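Side-chain contact in ubiquitin-like-specific protease 2 (Saccharomyces cerevisiae, PDB 5LNB), which removes SUMO from modified proteins as a cysteine protease of the C48 (Ulp1) family, its catalytic domain being the part present here: residues S22-Y25 with S31-T34. Residues are numbered along the deposited sequence; the frame is centred on the assembly and turned at random.
Sequences SLCY and SSYT
Y25 and Y33 pair across a two-stranded antiparallel beta hairpin (strands 23-26 and 32-35), a unit separate from the five-stranded mixed sheet of the protease, and form its hydrogen-bonded pair here. The local axes run at 168° to each other, close to fully antiparallel. Two backbone bonds define the pair: Y25 N reaches Y33 O at 2.8 Å, and Y33 N returns to Y25 O at 2.9 Å. CA-H···O contacts reinforce this ladder, since the CA of C24 approaches Y33 O at 3.3 Å and the CA of S32 comes equally near Y25 O. The shortest of the three joins T34 CA to L23 O, at 3.1 Å.

The two tyrosine side chains share one face but diverge. With CG anti to the backbone N (chi1 -164°), the Y25 ring leads away from strand 32-35 and touches F60 of helix 51-67 and L275 of helix 264-285. Y33, whose CG is anti to the carbonyl carbon (chi1 -67°), swings off at a steep angle to it, onto F56 and K59 of helix 51-67. Both rings meet F27 of the intervening turn, that of Y25 edge-to-face. The buried L23 adds contacts with L272 and L275, so this face seats the hairpin against two helices. S31 OG lies in plane at the edge of the Y33 ring and is hydrogen-bonded to D29 OD1.

C24 and T34, a non-hydrogen-bonded pair, occupy the opposite face, where contacts are sparse and mostly van der Waals, although C24 also reaches Y279 of helix 264-285. S22 CB meets the T34 methyl, CG2, at 3.9 Å, and C24 SG passes S32 OG at 3.6 Å.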
loop_
_atom_site.group_PDB
_atom_site.type_symbol
_atom_site.label_atom_id
_atom_site.label_comp_id
_atom_site.label_asym_id
_atom_site.label_seq_id
_atom_site.Cartn_x
_atom_site.Cartn_y
_atom_site.Cartn_z
ATOM N N SER A 22 -10.601 16.082 14.555
ATOM C CA SER A 22 -9.909 15.113 13.724
ATOM C C SER A 22 -10.855 13.983 13.340
ATOM O O SER A 22 -11.715 13.575 14.123
ATOM C CB SER A 22 -8.692 14.559 14.459
ATOM O OG SER A 22 -7.861 15.612 14.906
ATOM N N LEU A 23 -10.700 13.486 12.119
ATOM C CA LEU A 23 -11.461 12.324 11.690
ATOM C C LEU A 23 -11.026 11.090 12.472
ATOM O O LEU A 23 -9.834 10.787 12.574
ATOM C CB LEU A 23 -11.275 12.084 10.193
ATOM C CG LEU A 23 -11.791 10.750 9.655
ATOM C CD1 LEU A 23 -13.296 10.605 9.900
ATOM C CD2 LEU A 23 -11.444 10.624 8.180
ATOM N N CYS A 24 -11.999 10.380 13.023
ATOM C CA CYS A 24 -11.778 9.090 13.658
ATOM C C CYS A 24 -12.591 8.066 12.875
ATOM O O CYS A 24 -13.825 8.102 12.891
ATOM C CB CYS A 24 -12.185 9.131 15.130
ATOM S SG CYS A 24 -11.756 7.650 16.020
ATOM N N TYR A 25 -11.913 7.173 12.168
ATOM C CA TYR A 25 -12.583 6.244 11.270
ATOM C C TYR A 25 -12.388 4.813 11.756
ATOM O O TYR A 25 -11.267 4.410 12.085
ATOM C CB TYR A 25 -12.066 6.405 9.841
ATOM C CG TYR A 25 -12.970 5.769 8.821
ATOM C CD1 TYR A 25 -12.729 4.479 8.347
ATOM C CD2 TYR A 25 -14.080 6.447 8.345
ATOM C CE1 TYR A 25 -13.570 3.896 7.413
ATOM C CE2 TYR A 25 -14.919 5.877 7.417
ATOM C CZ TYR A 25 -14.662 4.609 6.955
ATOM O OH TYR A 25 -15.525 4.067 6.036
ATOM N N SER A 31 -10.236 -1.983 13.495
ATOM C CA SER A 31 -9.146 -1.021 13.593
ATOM C C SER A 31 -9.657 0.410 13.436
ATOM O O SER A 31 -10.638 0.678 12.733
ATOM C CB SER A 31 -8.066 -1.305 12.545
ATOM O OG SER A 31 -8.615 -1.370 11.244
ATOM N N SER A 32 -8.967 1.334 14.095
ATOM C CA SER A 32 -9.390 2.722 14.183
ATOM C C SER A 32 -8.245 3.635 13.765
ATOM O O SER A 32 -7.097 3.428 14.166
ATOM C CB SER A 32 -9.850 3.047 15.608
ATOM O OG SER A 32 -10.372 4.360 15.691
ATOM N N TYR A 33 -8.558 4.644 12.952
ATOM C CA TYR A 33 -7.565 5.592 12.461
ATOM C C TYR A 33 -8.003 7.010 12.792
ATOM O O TYR A 33 -9.178 7.360 12.639
ATOM C CB TYR A 33 -7.357 5.474 10.940
ATOM C CG TYR A 33 -6.719 4.179 10.477
ATOM C CD1 TYR A 33 -7.364 2.955 10.654
ATOM C CD2 TYR A 33 -5.481 4.181 9.850
ATOM C CE1 TYR A 33 -6.775 1.762 10.227
ATOM C CE2 TYR A 33 -4.890 3.009 9.413
ATOM C CZ TYR A 33 -5.538 1.799 9.603
ATOM O OH TYR A 33 -4.944 0.634 9.162
ATOM N N THR A 34 -7.057 7.823 13.248
ATOM C CA THR A 34 -7.294 9.237 13.495
ATOM C C THR A 34 -6.526 10.055 12.471
ATOM O O THR A 34 -5.317 9.863 12.299
ATOM C CB THR A 34 -6.878 9.635 14.912
ATOM O OG1 THR A 34 -7.779 9.044 15.862
ATOM C CG2 THR A 34 -6.907 11.148 15.068
#